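Long-range contact in regulatory protein RecX (Lactobacillus reuteri, PDB 3D5L), which probably modulates the activity of the recombinase RecA, the strand-exchange protein of bacterial recombination and DNA repair: residues Gln158-Phe170 with Gly188-Ile202. Sequence-based numbering, arbitrary orientation.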
# COMPACT_ATOMS: atom_id res chain seq x y z
N GLN A 158 -13.10 23.01 0.22
CA GLN A 158 -14.31 22.40 0.77
C GLN A 158 -15.56 23.09 0.23
O GLN A 158 -16.48 22.43 -0.25
CB GLN A 158 -14.32 22.49 2.29
CG GLN A 158 -13.42 21.49 3.00
CD GLN A 158 -13.69 21.45 4.49
OE1 GLN A 158 -14.80 21.11 4.93
NE2 GLN A 158 -12.69 21.81 5.28
N ALA A 159 -15.60 24.42 0.32
CA ALA A 159 -16.75 25.18 -0.16
C ALA A 159 -16.88 25.02 -1.66
O ALA A 159 -17.97 25.04 -2.21
CB ALA A 159 -16.59 26.66 0.20
N GLU A 160 -15.74 24.86 -2.33
CA GLU A 160 -15.74 24.71 -3.77
C GLU A 160 -16.40 23.38 -4.16
O GLU A 160 -17.28 23.35 -5.02
CB GLU A 160 -14.30 24.77 -4.27
CG GLU A 160 -14.18 25.10 -5.74
CD GLU A 160 -14.90 24.10 -6.60
OE1 GLU A 160 -14.63 22.89 -6.43
OE2 GLU A 160 -15.74 24.52 -7.43
N LEU A 161 -15.97 22.30 -3.51
CA LEU A 161 -16.50 20.96 -3.77
C LEU A 161 -17.93 20.79 -3.24
O LEU A 161 -18.71 20.02 -3.78
CB LEU A 161 -15.61 19.89 -3.14
CG LEU A 161 -14.16 19.78 -3.62
CD1 LEU A 161 -13.50 18.62 -2.93
CD2 LEU A 161 -14.12 19.58 -5.13
N ALA A 162 -18.24 21.52 -2.17
CA ALA A 162 -19.56 21.46 -1.55
C ALA A 162 -20.62 22.22 -2.36
O ALA A 162 -21.76 21.77 -2.46
CB ALA A 162 -19.50 21.99 -0.13
N LYS A 163 -20.25 23.37 -2.92
CA LYS A 163 -21.20 24.14 -3.73
C LYS A 163 -21.59 23.27 -4.92
O LYS A 163 -22.77 23.14 -5.25
CB LYS A 163 -20.56 25.43 -4.26
CG LYS A 163 -20.27 26.49 -3.20
CD LYS A 163 -19.40 27.63 -3.76
CE LYS A 163 -19.03 28.63 -2.66
NZ LYS A 163 -18.09 29.70 -3.11
N LYS A 164 -20.59 22.65 -5.54
CA LYS A 164 -20.79 21.78 -6.69
C LYS A 164 -21.74 20.64 -6.32
O LYS A 164 -22.71 20.37 -7.03
CB LYS A 164 -19.44 21.23 -7.16
CG LYS A 164 -19.52 20.16 -8.22
CD LYS A 164 -20.04 20.70 -9.54
CE LYS A 164 -20.24 19.56 -10.55
NZ LYS A 164 -19.01 18.72 -10.72
N LEU A 165 -21.44 19.97 -5.22
CA LEU A 165 -22.28 18.86 -4.75
C LEU A 165 -23.69 19.36 -4.42
O LEU A 165 -24.68 18.75 -4.83
CB LEU A 165 -21.65 18.23 -3.50
CG LEU A 165 -22.42 17.17 -2.71
CD1 LEU A 165 -22.55 15.90 -3.53
CD2 LEU A 165 -21.67 16.88 -1.40
N ALA A 166 -23.78 20.47 -3.69
CA ALA A 166 -25.07 21.03 -3.31
C ALA A 166 -25.92 21.39 -4.53
O ALA A 166 -27.12 21.16 -4.53
CB ALA A 166 -24.87 22.27 -2.41
N LEU A 167 -25.29 21.96 -5.55
CA LEU A 167 -26.02 22.34 -6.75
C LEU A 167 -26.54 21.09 -7.43
O LEU A 167 -27.62 21.09 -8.02
CB LEU A 167 -25.12 23.11 -7.72
CG LEU A 167 -24.68 24.51 -7.29
CD1 LEU A 167 -23.96 25.19 -8.46
CD2 LEU A 167 -25.90 25.34 -6.87
N LYS A 168 -25.76 20.03 -7.34
CA LYS A 168 -26.11 18.75 -7.93
C LYS A 168 -27.20 18.10 -7.07
O LYS A 168 -28.07 17.41 -7.60
CB LYS A 168 -24.86 17.88 -8.01
CG LYS A 168 -25.07 16.43 -8.40
CD LYS A 168 -23.72 15.77 -8.68
CE LYS A 168 -23.79 14.25 -8.67
NZ LYS A 168 -23.94 13.69 -7.29
N LEU A 169 -27.16 18.33 -5.76
CA LEU A 169 -28.18 17.77 -4.87
C LEU A 169 -29.48 18.56 -4.99
O LEU A 169 -30.57 17.99 -4.92
CB LEU A 169 -27.70 17.79 -3.40
CG LEU A 169 -26.45 16.95 -3.09
CD1 LEU A 169 -26.10 17.07 -1.61
CD2 LEU A 169 -26.69 15.49 -3.45
N PHE A 170 -29.37 19.87 -5.20
CA PHE A 170 -30.55 20.72 -5.34
C PHE A 170 -31.30 20.42 -6.63
O PHE A 170 -32.52 20.59 -6.71
CB PHE A 170 -30.16 22.20 -5.28
CG PHE A 170 -30.47 22.85 -3.97
CD1 PHE A 170 -31.79 23.03 -3.56
CD2 PHE A 170 -29.45 23.25 -3.12
CE1 PHE A 170 -32.08 23.61 -2.32
CE2 PHE A 170 -29.73 23.83 -1.87
CZ PHE A 170 -31.05 24.01 -1.48
N GLY A 188 -27.13 15.58 2.96
CA GLY A 188 -26.28 14.99 1.94
C GLY A 188 -24.83 15.44 2.10
O GLY A 188 -23.91 14.64 2.00
N LEU A 189 -24.63 16.73 2.35
CA LEU A 189 -23.29 17.24 2.53
C LEU A 189 -22.63 16.62 3.75
O LEU A 189 -21.46 16.25 3.71
CB LEU A 189 -23.31 18.77 2.67
CG LEU A 189 -22.77 19.59 1.49
CD1 LEU A 189 -23.56 19.29 0.22
CD2 LEU A 189 -22.87 21.08 1.83
N THR A 190 -23.38 16.48 4.84
CA THR A 190 -22.82 15.91 6.06
C THR A 190 -22.44 14.44 5.91
O THR A 190 -21.44 14.00 6.46
CB THR A 190 -23.78 16.06 7.27
OG1 THR A 190 -24.93 15.23 7.08
CG2 THR A 190 -24.22 17.51 7.43
N THR A 191 -23.24 13.68 5.17
CA THR A 191 -22.91 12.27 5.01
C THR A 191 -21.77 12.14 4.01
O THR A 191 -21.20 11.06 3.84
CB THR A 191 -24.12 11.43 4.52
OG1 THR A 191 -24.36 11.67 3.13
CG2 THR A 191 -25.36 11.79 5.32
N LYS A 192 -21.43 13.24 3.34
CA LYS A 192 -20.33 13.25 2.39
C LYS A 192 -19.05 13.69 3.10
O LYS A 192 -17.98 13.74 2.50
CB LYS A 192 -20.62 14.21 1.23
CG LYS A 192 -20.59 13.54 -0.15
CD LYS A 192 -21.79 12.63 -0.35
CE LYS A 192 -21.69 11.83 -1.65
NZ LYS A 192 -20.59 10.82 -1.64
N GLY A 193 -19.17 14.01 4.39
CA GLY A 193 -18.01 14.41 5.17
C GLY A 193 -17.82 15.89 5.42
O GLY A 193 -16.79 16.30 5.96
N PHE A 194 -18.81 16.69 5.02
CA PHE A 194 -18.72 18.14 5.21
C PHE A 194 -19.40 18.55 6.52
O PHE A 194 -20.53 18.14 6.79
CB PHE A 194 -19.37 18.86 4.03
CG PHE A 194 -18.66 18.66 2.71
CD1 PHE A 194 -17.51 19.38 2.41
CD2 PHE A 194 -19.16 17.78 1.76
CE1 PHE A 194 -16.87 19.23 1.18
CE2 PHE A 194 -18.53 17.62 0.53
CZ PHE A 194 -17.38 18.34 0.24
N SER A 195 -18.72 19.36 7.31
CA SER A 195 -19.25 19.82 8.60
C SER A 195 -20.45 20.75 8.44
O SER A 195 -20.69 21.30 7.36
CB SER A 195 -18.15 20.54 9.39
OG SER A 195 -17.69 21.69 8.69
N SER A 196 -21.20 20.91 9.53
CA SER A 196 -22.40 21.75 9.54
C SER A 196 -22.14 23.18 9.09
O SER A 196 -22.93 23.76 8.35
CB SER A 196 -23.01 21.78 10.94
OG SER A 196 -23.26 20.46 11.42
N SER A 197 -21.03 23.74 9.55
CA SER A 197 -20.68 25.11 9.22
C SER A 197 -20.37 25.37 7.75
O SER A 197 -20.15 26.52 7.36
CB SER A 197 -19.49 25.56 10.08
OG SER A 197 -18.46 24.59 10.04
N VAL A 198 -20.34 24.32 6.93
CA VAL A 198 -20.05 24.48 5.51
C VAL A 198 -21.30 24.84 4.73
O VAL A 198 -21.24 25.59 3.76
CB VAL A 198 -19.44 23.19 4.91
CG1 VAL A 198 -19.12 23.41 3.43
CG2 VAL A 198 -18.18 22.82 5.67
N TYR A 199 -22.44 24.30 5.15
CA TYR A 199 -23.69 24.61 4.47
C TYR A 199 -23.99 26.08 4.78
O TYR A 199 -24.40 26.84 3.91
CB TYR A 199 -24.82 23.72 4.98
CG TYR A 199 -26.15 24.04 4.32
CD1 TYR A 199 -26.33 23.84 2.95
CD2 TYR A 199 -27.20 24.59 5.05
CE1 TYR A 199 -27.52 24.19 2.32
CE2 TYR A 199 -28.40 24.94 4.43
CZ TYR A 199 -28.55 24.75 3.06
OH TYR A 199 -29.72 25.13 2.43
N GLU A 200 -23.76 26.46 6.03
CA GLU A 200 -23.97 27.83 6.49
C GLU A 200 -22.78 28.64 5.98
O GLU A 200 -22.07 29.29 6.75
CB GLU A 200 -24.02 27.87 8.02
CG GLU A 200 -24.16 29.27 8.64
CD GLU A 200 -25.57 29.57 9.13
OE1 GLU A 200 -25.81 30.72 9.56
OE2 GLU A 200 -26.42 28.66 9.10
N MET A 201 -22.55 28.59 4.67
CA MET A 201 -21.43 29.31 4.07
C MET A 201 -21.61 29.34 2.57
O MET A 201 -21.08 30.20 1.88
CB MET A 201 -20.12 28.60 4.42
CG MET A 201 -18.87 29.32 3.92
SD MET A 201 -17.35 28.36 4.16
CE MET A 201 -16.99 28.72 5.89
N ILE A 202 -22.37 28.37 2.07
CA ILE A 202 -22.62 28.26 0.64
C ILE A 202 -24.10 28.32 0.32
O ILE A 202 -24.48 28.36 -0.85
CB ILE A 202 -22.04 26.94 0.10
CG1 ILE A 202 -22.61 25.77 0.90
CG2 ILE A 202 -20.52 26.96 0.18
CD1 ILE A 202 -22.24 24.41 0.37
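Ala162 CB lies over one face of the Phe194 ring, 4.1 Å from its centroid and close to the ring normal, a CH-pi contact displaced toward the rim. The same methyl also touches Leu189 CD2 and Val198 CG1. With CG beside the backbone N (chi1 -65°), Phe194 directs its ring at helix 155-172, where Leu165 CD2 approaches CE2 obliquely at 3.8 Å and Leu161 CB approaches CZ. An alanine in place of Phe194 would probably open a gap beside Ala162 and take from Leu165 CD2 and Leu161 CB the ring they pack on. Two knobs-into-holes adjoin the ring contact: Leu189 enters among Ala162, Leu165, Ala166 and Leu169, its CD1 3.5 Å from Leu165 CD2, while Ile202 enters among Ala159, Ala162, Lys163 and Ala166. Ile202 CG1 stands between the backbone N and the carbonyl carbon (chi1 55°), which sets CD1 3.7 Å from Ala162 CB and CG2 3.6 Å from Lys163 CE. No hydrogen bond crosses the interface, so apolar packing carries it. A Schellman motif at Gly193 ends helix 178-191, and the chain turns through Phe194 into the short, weakly bonded helix 196-202, whose axis crosses that of 158-170 at -73°. Within the third three-helix domain, helix 155-172 thus packs against both later helices.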